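D-ribulose-5-phosphate 3-epimerase, putative (Plasmodium falciparum, PDB 1TQX) probably catalyses the reversible epimerisation of D-ribulose 5-phosphate to D-xylulose 5-phosphate, using a bound divalent metal ion. Local coordinates at residues A32-L37 and N175-G180; N196-G201 and D215-S220; D68-V73 and L143-E148; P10-S15 and L48-P53. All coordinates share one frame; numbering follows the deposited sequence.

Interaction 1 (A32-L37 and N175-G180); sequences AEWIHL and NIQVDG. With ZN (zinc ion), chain D.
The zinc site at the C-terminal mouth of a TIM barrel is where His36 and Asp179 meet, reaching inward from strands whose short segments pass 11.5 Å apart at 55°, too far for any backbone pairing. His36 NE2 binds the zinc ion at 2.2 Å and Asp179 OD1 binds it at 2.3 Å; His70 and Asp38 complete the four protein ligands. NE2 of His36 and OD1 of Asp179 lie close because they share the metal, without a hydrogen bond, and the imidazole and carboxylate planes stand almost perpendicular (88°). Asp179 CG lies anti to the backbone N (chi1 179°), which carries the carboxylate into the barrel.

One layer below, Gln177 extends across the interior. Its NE2 stands 3.7 Å from His36 ND1 and 3.9 Å from Trp34 CZ3, meeting both rings obliquely, with the amide plane nearly square to each. Neither approach is a hydrogen bond: both Gln177 NE2 and His36 ND1 are hydrogen-bonded to Asp68 OD2. Asp68 is thus a second-shell residue that fixes the imidazole's rotation and probably makes His36 a stronger electron donor to the zinc ion, while Gln177 NE2 should help to stabilise the buried carboxylate.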
loop_
_atom_site.group_PDB
_atom_site.type_symbol
_atom_site.label_atom_id
_atom_site.label_comp_id
_atom_site.label_asym_id
_atom_site.label_seq_id
_atom_site.Cartn_x
_atom_site.Cartn_y
_atom_site.Cartn_z
ATOM N N ALA A 32 -7.892 3.535 -12.360
ATOM C CA ALA A 32 -6.978 3.274 -11.250
ATOM C C ALA A 32 -5.993 2.204 -11.718
ATOM O O ALA A 32 -6.400 1.183 -12.268
ATOM C CB ALA A 32 -7.757 2.789 -10.018
ATOM N N GLU A 33 -4.702 2.447 -11.510
ATOM C CA GLU A 33 -3.665 1.503 -11.929
ATOM C C GLU A 33 -3.554 0.286 -11.007
ATOM O O GLU A 33 -3.337 -0.836 -11.466
ATOM C CB GLU A 33 -2.299 2.205 -11.987
ATOM C CG GLU A 33 -2.181 3.342 -13.018
ATOM C CD GLU A 33 -2.688 4.693 -12.509
ATOM O OE1 GLU A 33 -2.598 5.675 -13.274
ATOM O OE2 GLU A 33 -3.167 4.784 -11.356
ATOM N N TRP A 34 -3.699 0.523 -9.708
ATOM C CA TRP A 34 -3.591 -0.525 -8.696
ATOM C C TRP A 34 -4.869 -0.624 -7.871
ATOM O O TRP A 34 -5.663 0.319 -7.828
ATOM C CB TRP A 34 -2.459 -0.188 -7.715
ATOM C CG TRP A 34 -1.042 -0.300 -8.221
ATOM C CD1 TRP A 34 -0.617 -0.309 -9.517
ATOM C CD2 TRP A 34 0.136 -0.380 -7.413
ATOM N NE1 TRP A 34 0.757 -0.390 -9.566
ATOM C CE2 TRP A 34 1.242 -0.432 -8.285
ATOM C CE3 TRP A 34 0.362 -0.404 -6.027
ATOM C CZ2 TRP A 34 2.556 -0.514 -7.823
ATOM C CZ3 TRP A 34 1.672 -0.485 -5.563
ATOM C CH2 TRP A 34 2.754 -0.538 -6.463
ATOM N N ILE A 35 -5.061 -1.770 -7.221
ATOM C CA ILE A 35 -6.193 -1.959 -6.321
ATOM C C ILE A 35 -5.488 -2.369 -5.025
ATOM O O ILE A 35 -4.728 -3.335 -5.003
ATOM C CB ILE A 35 -7.205 -3.048 -6.815
ATOM C CG1 ILE A 35 -8.455 -3.013 -5.934
ATOM C CG2 ILE A 35 -6.584 -4.443 -6.803
ATOM C CD1 ILE A 35 -9.218 -1.696 -6.016
ATOM N N HIS A 36 -5.701 -1.591 -3.966
ATOM C CA HIS A 36 -5.053 -1.839 -2.681
ATOM C C HIS A 36 -5.900 -2.736 -1.790
ATOM O O HIS A 36 -7.003 -2.358 -1.375
ATOM C CB HIS A 36 -4.786 -0.505 -1.982
ATOM C CG HIS A 36 -3.824 -0.603 -0.843
ATOM N ND1 HIS A 36 -2.466 -0.768 -1.028
ATOM C CD2 HIS A 36 -4.017 -0.561 0.495
ATOM C CE1 HIS A 36 -1.867 -0.823 0.145
ATOM N NE2 HIS A 36 -2.785 -0.699 1.087
ATOM N N LEU A 37 -5.367 -3.912 -1.472
ATOM C CA LEU A 37 -6.076 -4.905 -0.672
ATOM C C LEU A 37 -5.512 -5.074 0.738
ATOM O O LEU A 37 -4.459 -5.686 0.925
ATOM C CB LEU A 37 -6.039 -6.250 -1.417
ATOM C CG LEU A 37 -6.521 -6.153 -2.871
ATOM C CD1 LEU A 37 -6.003 -7.324 -3.711
ATOM C CD2 LEU A 37 -8.045 -6.106 -2.873
ATOM N N ASN A 175 9.877 3.219 -4.873
ATOM C CA ASN A 175 8.461 3.583 -4.879
ATOM C C ASN A 175 8.105 3.906 -3.428
ATOM O O ASN A 175 8.375 3.112 -2.523
ATOM C CB ASN A 175 7.591 2.412 -5.368
ATOM C CG ASN A 175 7.678 2.199 -6.874
ATOM O OD1 ASN A 175 7.223 3.035 -7.658
ATOM N ND2 ASN A 175 8.260 1.074 -7.283
ATOM N N ILE A 176 7.527 5.082 -3.206
ATOM C CA ILE A 176 7.134 5.488 -1.862
ATOM C C ILE A 176 5.619 5.623 -1.850
ATOM O O ILE A 176 5.037 6.425 -2.580
ATOM C CB ILE A 176 7.804 6.813 -1.450
ATOM C CG1 ILE A 176 9.329 6.635 -1.437
ATOM C CG2 ILE A 176 7.325 7.227 -0.060
ATOM C CD1 ILE A 176 10.115 7.927 -1.249
ATOM N N GLN A 177 4.993 4.808 -1.012
ATOM C CA GLN A 177 3.544 4.749 -0.903
ATOM C C GLN A 177 3.069 5.333 0.431
ATOM O O GLN A 177 3.698 5.124 1.467
ATOM C CB GLN A 177 3.126 3.274 -1.044
ATOM C CG GLN A 177 1.641 2.996 -1.089
ATOM C CD GLN A 177 1.353 1.528 -1.350
ATOM O OE1 GLN A 177 1.950 0.652 -0.721
ATOM N NE2 GLN A 177 0.435 1.249 -2.272
ATOM N N VAL A 178 1.975 6.090 0.396
ATOM C CA VAL A 178 1.421 6.682 1.613
ATOM C C VAL A 178 0.036 6.097 1.777
ATOM O O VAL A 178 -0.676 5.883 0.797
ATOM C CB VAL A 178 1.373 8.230 1.546
ATOM C CG1 VAL A 178 2.789 8.776 1.668
ATOM C CG2 VAL A 178 0.735 8.693 0.246
ATOM N N ASP A 179 -0.358 5.858 3.021
ATOM C CA ASP A 179 -1.626 5.195 3.282
ATOM C C ASP A 179 -2.236 5.650 4.605
ATOM O O ASP A 179 -1.639 5.464 5.664
ATOM C CB ASP A 179 -1.316 3.692 3.279
ATOM C CG ASP A 179 -2.516 2.811 3.550
ATOM O OD1 ASP A 179 -2.297 1.577 3.522
ATOM O OD2 ASP A 179 -3.640 3.307 3.781
ATOM N N GLY A 180 -3.423 6.249 4.535
ATOM C CA GLY A 180 -4.086 6.726 5.737
ATOM C C GLY A 180 -4.475 8.192 5.668
ATOM O O GLY A 180 -3.638 9.079 5.842
HETATM ZN ZN ZN D . -2.991 -0.570 3.311
#

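Interaction 2 (N196-G201 and D215-S220). With SO4 (sulfate ion), chain C.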
loop_
_atom_site.group_PDB
_atom_site.type_symbol
_atom_site.label_atom_id
_atom_site.label_comp_id
_atom_site.label_asym_id
_atom_site.label_seq_id
_atom_site.Cartn_x
_atom_site.Cartn_y
_atom_site.Cartn_z
ATOM N N ASN A 196 4.957 8.706 -4.550
ATOM C CA ASN A 196 4.510 8.527 -5.932
ATOM C C ASN A 196 3.355 7.529 -6.069
ATOM O O ASN A 196 2.767 7.396 -7.139
ATOM C CB ASN A 196 5.674 8.112 -6.851
ATOM C CG ASN A 196 6.258 6.756 -6.497
ATOM O OD1 ASN A 196 6.856 6.585 -5.438
ATOM N ND2 ASN A 196 6.098 5.787 -7.396
ATOM N N ILE A 197 3.037 6.828 -4.985
ATOM C CA ILE A 197 1.931 5.880 -4.990
ATOM C C ILE A 197 0.977 6.319 -3.888
ATOM O O ILE A 197 1.370 6.456 -2.731
ATOM C CB ILE A 197 2.408 4.438 -4.734
ATOM C CG1 ILE A 197 3.468 4.055 -5.776
ATOM C CG2 ILE A 197 1.219 3.481 -4.821
ATOM C CD1 ILE A 197 3.957 2.631 -5.656
ATOM N N ILE A 198 -0.282 6.529 -4.252
ATOM C CA ILE A 198 -1.272 7.013 -3.300
ATOM C C ILE A 198 -2.384 6.030 -2.981
ATOM O O ILE A 198 -3.153 5.650 -3.864
ATOM C CB ILE A 198 -1.926 8.303 -3.834
ATOM C CG1 ILE A 198 -0.839 9.305 -4.244
ATOM C CG2 ILE A 198 -2.884 8.878 -2.785
ATOM C CD1 ILE A 198 0.091 9.729 -3.123
ATOM N N VAL A 199 -2.478 5.626 -1.720
ATOM C CA VAL A 199 -3.548 4.726 -1.310
ATOM C C VAL A 199 -4.643 5.598 -0.705
ATOM O O VAL A 199 -4.403 6.328 0.258
ATOM C CB VAL A 199 -3.067 3.711 -0.248
ATOM C CG1 VAL A 199 -4.257 2.918 0.290
ATOM C CG2 VAL A 199 -2.040 2.771 -0.861
ATOM N N ALA A 200 -5.844 5.526 -1.265
ATOM C CA ALA A 200 -6.951 6.332 -0.765
ATOM C C ALA A 200 -8.202 5.481 -0.660
ATOM O O ALA A 200 -8.555 4.765 -1.596
ATOM C CB ALA A 200 -7.201 7.519 -1.703
ATOM N N GLY A 201 -8.873 5.561 0.482
ATOM C CA GLY A 201 -10.082 4.784 0.668
ATOM C C GLY A 201 -11.323 5.650 0.648
ATOM O O GLY A 201 -11.990 5.786 -0.379
ATOM N N ASP A 215 -8.121 11.397 -10.956
ATOM C CA ASP A 215 -7.319 12.157 -11.917
ATOM C C ASP A 215 -6.609 13.339 -11.260
ATOM O O ASP A 215 -5.434 13.603 -11.535
ATOM C CB ASP A 215 -8.191 12.678 -13.071
ATOM C CG ASP A 215 -8.804 11.561 -13.898
ATOM O OD1 ASP A 215 -8.299 10.421 -13.832
ATOM O OD2 ASP A 215 -9.783 11.821 -14.626
ATOM N N THR A 216 -7.327 14.056 -10.400
ATOM C CA THR A 216 -6.746 15.207 -9.721
ATOM C C THR A 216 -5.534 14.761 -8.919
ATOM O O THR A 216 -4.487 15.414 -8.941
ATOM C CB THR A 216 -7.764 15.869 -8.767
ATOM O OG1 THR A 216 -8.865 16.382 -9.527
ATOM C CG2 THR A 216 -7.115 17.002 -7.987
ATOM N N MET A 217 -5.679 13.643 -8.212
ATOM C CA MET A 217 -4.588 13.107 -7.406
ATOM C C MET A 217 -3.386 12.730 -8.272
ATOM O O MET A 217 -2.249 13.062 -7.946
ATOM C CB MET A 217 -5.043 11.856 -6.635
ATOM C CG MET A 217 -6.063 12.088 -5.518
ATOM S SD MET A 217 -6.557 10.501 -4.758
ATOM C CE MET A 217 -7.190 11.040 -3.164
ATOM N N ARG A 218 -3.636 12.034 -9.374
ATOM C CA ARG A 218 -2.539 11.602 -10.230
ATOM C C ARG A 218 -1.763 12.777 -10.808
ATOM O O ARG A 218 -0.533 12.783 -10.783
ATOM C CB ARG A 218 -3.058 10.706 -11.362
ATOM C CG ARG A 218 -1.964 10.048 -12.207
ATOM C CD ARG A 218 -2.571 8.960 -13.090
ATOM N NE ARG A 218 -3.809 9.450 -13.682
ATOM C CZ ARG A 218 -4.972 8.811 -13.645
ATOM N NH1 ARG A 218 -5.081 7.630 -13.046
ATOM N NH2 ARG A 218 -6.038 9.373 -14.193
ATOM N N VAL A 219 -2.476 13.773 -11.323
ATOM C CA VAL A 219 -1.806 14.936 -11.895
ATOM C C VAL A 219 -0.924 15.621 -10.857
ATOM O O VAL A 219 0.200 16.007 -11.156
ATOM C CB VAL A 219 -2.823 15.960 -12.455
ATOM C CG1 VAL A 219 -2.091 17.201 -12.975
ATOM C CG2 VAL A 219 -3.627 15.326 -13.580
ATOM N N SER A 220 -1.428 15.753 -9.632
ATOM C CA SER A 220 -0.667 16.396 -8.568
ATOM C C SER A 220 0.618 15.639 -8.250
ATOM O O SER A 220 1.624 16.248 -7.884
ATOM C CB SER A 220 -1.517 16.532 -7.302
ATOM O OG SER A 220 -1.745 15.272 -6.696
HETATM S S SO4 C . -8.510 6.095 4.416
HETATM O O1 SO4 C . -7.979 5.643 3.117
HETATM O O2 SO4 C . -7.629 5.622 5.500
HETATM O O3 SO4 C . -8.537 7.562 4.450
HETATM O O4 SO4 C . -9.880 5.571 4.601
#
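Met217 lays its side chain along the outer side of strand 197-200, its methyl group against Ala200 and its sulfur beside Ile198. The closest pair is Met217 CE with Ala200 CB, 3.8 Å apart, where Ala200 points its methyl at the flank of the Met217 methyl. Met217 SD comes no nearer than 4.5 Å to Ile198 CG2, so this second touch is looser. Both are apolar, and no hydrogen bond joins the segments; the 109 Å² buried between them comes essentially from these three residues. The reach is explained by the torsions: CG lies opposite the carbonyl carbon (chi1 -69°), and an extended chain beyond it (chi2 177°) carries the methyl from the helix to the strand, bridging backbones whose nearest CA atoms, those of Ile198 and Met217, are 8.1 Å apart.

Within the helix, Ser220 OG donates to Met217 O at 2.6 Å. Arg218 NH2 forms a salt bridge with Asp215 OD1 at 2.5 Å, while its NH1 pairs with Glu33. At the strand's end, Gly201 N, in the N-cap position of helix 202-205, makes a weak bond to sulfate O1 (2.8 Å, N-H...O angle 128°). Thr202 OG1 and Gly153 N also hold this ion, consistent with the predicted substrate-binding role of these residues and with a phosphate pocket.

This is strand-to-helix packing of the TIM barrel's outer layer: helix 210-223 lies against strand 197-200, with Met217 also touching Ile8 of strand 7-10 and Thr187 of helix 184-193.

Interaction 3 (D68-V73 and L143-E148); sequences DVHLMV and LVMTVE. With ZN (zinc ion), chain D.
His70 meets Leu143 and Met145 across the barrel interior, at the middle of a segment that starts with Asp68. Asp68 points its side chain inward too, but spends its carboxylate on His36, Gln177 and Gln88. Two residues on, His70 binds the zinc ion through ND1 at 2.3 Å. Leu143 CD1 sits over the imidazole face, 3.5 Å from the ring centroid and only 15° off the normal, a CH-pi contact; the nearest ring atom to CD1 is ND1, at 3.4 Å. Met145 approaches differently, placing SD near the ring plane, 3.6 Å from CE1 of His70 and 78° off the normal, a sulfur-aromatic contact at the edge. A bend at chi2 (-58°) places the sulfur at this edge.

Met72, centre of an inverse gamma turn, lays CG near the rim of the other imidazole face, 3.3 Å above its plane. The ring is therefore sandwiched between Met72 and Leu143, while ND1 is tied to the metal and NE2 is hydrogen-bonded to His92 NE2. Together these fix both its tilt and its rotation. Met72 CE also comes to 3.9 Å from the zinc ion, as packing beside the site.

Strand 66-72 runs between 34-40 and 88-92, whereas 141-145 adjoins 175-179 on another part of the barrel wall. Leu143 spans part of this gap, touching Thr90 on strand 88-92 and both Gln177 and Asp179 on strand 175-179.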
loop_
_atom_site.group_PDB
_atom_site.type_symbol
_atom_site.label_atom_id
_atom_site.label_comp_id
_atom_site.label_asym_id
_atom_site.label_seq_id
_atom_site.Cartn_x
_atom_site.Cartn_y
_atom_site.Cartn_z
ATOM N N ASP A 68 -2.242 -5.082 -5.278
ATOM C CA ASP A 68 -1.332 -4.611 -4.243
ATOM C C ASP A 68 -1.872 -5.023 -2.866
ATOM O O ASP A 68 -2.803 -4.415 -2.334
ATOM C CB ASP A 68 -1.199 -3.091 -4.389
ATOM C CG ASP A 68 -0.376 -2.459 -3.301
ATOM O OD1 ASP A 68 0.656 -3.037 -2.894
ATOM O OD2 ASP A 68 -0.759 -1.348 -2.872
ATOM N N VAL A 69 -1.269 -6.063 -2.299
ATOM C CA VAL A 69 -1.703 -6.606 -1.012
ATOM C C VAL A 69 -0.894 -6.117 0.181
ATOM O O VAL A 69 0.316 -6.338 0.261
ATOM C CB VAL A 69 -1.671 -8.161 -1.026
ATOM C CG1 VAL A 69 -2.339 -8.701 0.231
ATOM C CG2 VAL A 69 -2.376 -8.691 -2.278
ATOM N N HIS A 70 -1.575 -5.454 1.112
ATOM C CA HIS A 70 -0.937 -4.937 2.316
ATOM C C HIS A 70 -1.236 -5.927 3.438
ATOM O O HIS A 70 -2.362 -6.001 3.926
ATOM C CB HIS A 70 -1.503 -3.554 2.664
ATOM C CG HIS A 70 -0.891 -2.932 3.881
ATOM N ND1 HIS A 70 -1.298 -1.708 4.371
ATOM C CD2 HIS A 70 0.081 -3.368 4.718
ATOM C CE1 HIS A 70 -0.604 -1.418 5.457
ATOM N NE2 HIS A 70 0.238 -2.408 5.689
ATOM N N LEU A 71 -0.220 -6.681 3.842
ATOM C CA LEU A 71 -0.368 -7.684 4.887
ATOM C C LEU A 71 -0.173 -7.136 6.297
ATOM O O LEU A 71 0.943 -7.085 6.802
ATOM C CB LEU A 71 0.622 -8.831 4.643
ATOM C CG LEU A 71 0.455 -9.561 3.302
ATOM C CD1 LEU A 71 1.687 -10.417 3.008
ATOM C CD2 LEU A 71 -0.806 -10.414 3.346
ATOM N N MET A 72 -1.263 -6.707 6.925
ATOM C CA MET A 72 -1.198 -6.214 8.300
ATOM C C MET A 72 -1.530 -7.439 9.140
ATOM O O MET A 72 -2.582 -7.512 9.776
ATOM C CB MET A 72 -2.233 -5.110 8.534
ATOM C CG MET A 72 -1.853 -3.787 7.886
ATOM S SD MET A 72 -3.138 -2.519 7.988
ATOM C CE MET A 72 -3.916 -2.704 6.391
ATOM N N VAL A 73 -0.615 -8.402 9.125
ATOM C CA VAL A 73 -0.811 -9.661 9.830
ATOM C C VAL A 73 0.462 -10.171 10.482
ATOM O O VAL A 73 1.563 -9.719 10.166
ATOM C CB VAL A 73 -1.256 -10.764 8.853
ATOM C CG1 VAL A 73 -2.541 -10.359 8.134
ATOM C CG2 VAL A 73 -0.137 -11.022 7.834
ATOM N N LEU A 143 5.889 1.392 2.252
ATOM C CA LEU A 143 4.576 1.946 2.557
ATOM C C LEU A 143 4.651 2.689 3.889
ATOM O O LEU A 143 4.728 2.070 4.952
ATOM C CB LEU A 143 3.541 0.808 2.637
ATOM C CG LEU A 143 2.037 1.119 2.671
ATOM C CD1 LEU A 143 1.264 -0.202 2.626
ATOM C CD2 LEU A 143 1.671 1.895 3.919
ATOM N N VAL A 144 4.646 4.018 3.818
ATOM C CA VAL A 144 4.702 4.864 5.001
ATOM C C VAL A 144 3.274 5.091 5.496
ATOM O O VAL A 144 2.498 5.795 4.851
ATOM C CB VAL A 144 5.349 6.245 4.674
ATOM C CG1 VAL A 144 5.282 7.162 5.892
ATOM C CG2 VAL A 144 6.796 6.055 4.233
ATOM N N MET A 145 2.917 4.474 6.621
ATOM C CA MET A 145 1.578 4.658 7.173
ATOM C C MET A 145 1.465 6.103 7.640
ATOM O O MET A 145 2.334 6.590 8.368
ATOM C CB MET A 145 1.336 3.736 8.373
ATOM C CG MET A 145 1.201 2.254 8.050
ATOM S SD MET A 145 -0.137 1.887 6.884
ATOM C CE MET A 145 -1.568 2.496 7.753
ATOM N N THR A 146 0.407 6.786 7.217
ATOM C CA THR A 146 0.197 8.168 7.636
ATOM C C THR A 146 -0.925 8.217 8.669
ATOM O O THR A 146 -1.454 9.283 8.995
ATOM C CB THR A 146 -0.122 9.085 6.437
ATOM O OG1 THR A 146 -1.100 8.467 5.593
ATOM C CG2 THR A 146 1.149 9.352 5.630
ATOM N N VAL A 147 -1.269 7.039 9.183
ATOM C CA VAL A 147 -2.287 6.887 10.209
ATOM C C VAL A 147 -2.008 5.580 10.957
ATOM O O VAL A 147 -1.274 4.728 10.457
ATOM C CB VAL A 147 -3.707 6.833 9.595
ATOM C CG1 VAL A 147 -3.997 5.442 9.022
ATOM C CG2 VAL A 147 -4.718 7.200 10.638
ATOM N N GLU A 148 -2.567 5.434 12.158
ATOM C CA GLU A 148 -2.391 4.208 12.941
ATOM C C GLU A 148 -3.197 3.134 12.199
ATOM O O GLU A 148 -4.423 3.201 12.130
ATOM C CB GLU A 148 -2.939 4.416 14.358
ATOM C CG GLU A 148 -2.264 5.561 15.114
ATOM C CD GLU A 148 -3.121 6.139 16.235
ATOM O OE1 GLU A 148 -3.510 5.382 17.155
ATOM O OE2 GLU A 148 -3.406 7.357 16.197
HETATM ZN ZN ZN D . -2.991 -0.570 3.311
#

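Interaction 4 (P10-S15 and L48-P53); sequences PSVLAS and LSFGPP
The backbones of 10-15 and 48-53 come together at Leu13 and Ser49, whose CA atoms are 7.6 Å apart, where a short 3-10 turn (12-14) faces the loop leading into helix 52-58. Two pairs of side chains bridge them. Val12 sends CG2 to the far end of the Phe50 ring, 3.6 Å from CZ, and the two side chains cross at about a right angle; the approach to the ring is oblique. Phe50 has chi1 at 55°, with CG between its backbone N and carbonyl carbon, and this swings the ring back toward the turn. Alongside, Leu13 CD1 rests on Ser49 CB at 3.9 Å. The serine hydroxyl is engaged apart from this apolar touch, bonding to Asp38 O and Met40 N and so fastening the loop to strand 34-40.

The turn is braced from within. Val12 O takes two hydrogen bonds from Ser15, one from its N at 3.0 Å and one from OG at 2.8 Å, the latter in the carbonyl plane on a lone pair. Ala14 N adds a bond to Ser11 O.

The contact thus joins two loops at the C-terminal ends of strands 7-10 and 34-40, close to the zinc-binding mouth of the barrel; Ser11 is a predicted substrate-binding residue. Strand 34-40 lies beneath, its Ile35 and Leu37 touching Val12, while helix 20-29 packs on Val12 through Leu20 and Thr24, and Gly51 occupies the N-cap position of helix 52-58.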
loop_
_atom_site.group_PDB
_atom_site.type_symbol
_atom_site.label_atom_id
_atom_site.label_comp_id
_atom_site.label_asym_id
_atom_site.label_seq_id
_atom_site.Cartn_x
_atom_site.Cartn_y
_atom_site.Cartn_z
ATOM N N PRO A 10 -6.770 2.748 -5.047
ATOM C CA PRO A 10 -7.948 2.813 -4.174
ATOM C C PRO A 10 -7.948 1.649 -3.181
ATOM O O PRO A 10 -7.693 0.504 -3.557
ATOM C CB PRO A 10 -9.116 2.724 -5.158
ATOM C CG PRO A 10 -8.543 3.321 -6.436
ATOM C CD PRO A 10 -7.166 2.704 -6.467
ATOM N N SER A 11 -8.231 1.946 -1.917
ATOM C CA SER A 11 -8.259 0.917 -0.880
ATOM C C SER A 11 -9.676 0.368 -0.737
ATOM O O SER A 11 -10.564 1.065 -0.251
ATOM C CB SER A 11 -7.787 1.508 0.453
ATOM O OG SER A 11 -7.728 0.502 1.449
ATOM N N VAL A 12 -9.877 -0.885 -1.151
ATOM C CA VAL A 12 -11.197 -1.525 -1.110
ATOM C C VAL A 12 -11.830 -1.675 0.270
ATOM O O VAL A 12 -13.019 -1.961 0.383
ATOM C CB VAL A 12 -11.171 -2.933 -1.778
ATOM C CG1 VAL A 12 -10.759 -2.805 -3.231
ATOM C CG2 VAL A 12 -10.214 -3.862 -1.032
ATOM N N LEU A 13 -11.033 -1.491 1.315
ATOM C CA LEU A 13 -11.530 -1.596 2.684
ATOM C C LEU A 13 -12.659 -0.582 2.885
ATOM O O LEU A 13 -13.595 -0.817 3.654
ATOM C CB LEU A 13 -10.391 -1.298 3.670
ATOM C CG LEU A 13 -10.621 -1.521 5.167
ATOM C CD1 LEU A 13 -10.550 -3.006 5.489
ATOM C CD2 LEU A 13 -9.554 -0.768 5.956
ATOM N N ALA A 14 -12.563 0.542 2.177
ATOM C CA ALA A 14 -13.551 1.615 2.270
ATOM C C ALA A 14 -14.759 1.465 1.338
ATOM O O ALA A 14 -15.660 2.301 1.346
ATOM C CB ALA A 14 -12.870 2.958 2.017
ATOM N N SER A 15 -14.791 0.402 0.541
ATOM C CA SER A 15 -15.905 0.192 -0.383
ATOM C C SER A 15 -16.920 -0.781 0.197
ATOM O O SER A 15 -16.828 -1.179 1.360
ATOM C CB SER A 15 -15.390 -0.383 -1.706
ATOM O OG SER A 15 -15.024 -1.751 -1.551
ATOM N N LEU A 48 -10.406 -7.593 11.503
ATOM C CA LEU A 48 -10.294 -8.749 10.611
ATOM C C LEU A 48 -11.027 -8.366 9.328
ATOM O O LEU A 48 -12.252 -8.219 9.333
ATOM C CB LEU A 48 -10.950 -9.986 11.237
ATOM C CG LEU A 48 -10.848 -11.314 10.467
ATOM C CD1 LEU A 48 -9.403 -11.775 10.413
ATOM C CD2 LEU A 48 -11.710 -12.374 11.164
ATOM N N SER A 49 -10.280 -8.201 8.237
ATOM C CA SER A 49 -10.875 -7.800 6.966
ATOM C C SER A 49 -11.242 -8.966 6.042
ATOM O O SER A 49 -12.387 -9.429 6.046
ATOM C CB SER A 49 -9.935 -6.818 6.248
ATOM O OG SER A 49 -8.622 -7.340 6.117
ATOM N N PHE A 50 -10.281 -9.418 5.238
ATOM C CA PHE A 50 -10.487 -10.545 4.325
ATOM C C PHE A 50 -9.119 -11.113 3.948
ATOM O O PHE A 50 -8.112 -10.416 4.061
ATOM C CB PHE A 50 -11.266 -10.099 3.080
ATOM C CG PHE A 50 -10.645 -8.948 2.350
ATOM C CD1 PHE A 50 -9.624 -9.157 1.424
ATOM C CD2 PHE A 50 -11.074 -7.646 2.594
ATOM C CE1 PHE A 50 -9.041 -8.083 0.749
ATOM C CE2 PHE A 50 -10.497 -6.566 1.925
ATOM C CZ PHE A 50 -9.478 -6.785 1.000
ATOM N N GLY A 51 -9.075 -12.369 3.510
ATOM C CA GLY A 51 -7.795 -12.977 3.183
ATOM C C GLY A 51 -7.632 -13.539 1.782
ATOM O O GLY A 51 -8.410 -13.218 0.888
ATOM N N PRO A 52 -6.617 -14.396 1.568
ATOM C CA PRO A 52 -6.324 -15.020 0.274
ATOM C C PRO A 52 -7.520 -15.603 -0.474
ATOM O O PRO A 52 -7.634 -15.421 -1.682
ATOM C CB PRO A 52 -5.282 -16.074 0.637
ATOM C CG PRO A 52 -4.493 -15.375 1.699
ATOM C CD PRO A 52 -5.617 -14.812 2.574
ATOM N N PRO A 53 -8.425 -16.314 0.224
ATOM C CA PRO A 53 -9.581 -16.876 -0.489
ATOM C C PRO A 53 -10.383 -15.808 -1.234
ATOM O O PRO A 53 -10.842 -16.025 -2.357
ATOM C CB PRO A 53 -10.391 -17.526 0.626
ATOM C CG PRO A 53 -9.330 -17.979 1.583
ATOM C CD PRO A 53 -8.393 -16.781 1.624
#

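How the interactions relate
All four contacts belong to one eight-stranded parallel barrel. Interactions 1 and 3, with centres 9 Å apart, share its interior and the zinc ion; interaction 3 is nested in the loop that interaction 1 closes. Interaction 2 joins the wall to its outer helices, 9 Å from interaction 1 by centres, and the strands 175-179 and 197-200 lie side by side. Interaction 4 sits at the mouth, its centre about 13 Å from that of interaction 1, and its segments alternate with those of interaction 1 along the chain. Ser11 N bonds to Ala200 O, linking interactions 2 and 4 despite centres 19 Å apart. Metal centre, sulfate pocket and mouth loops are thereby built on one continuous wall.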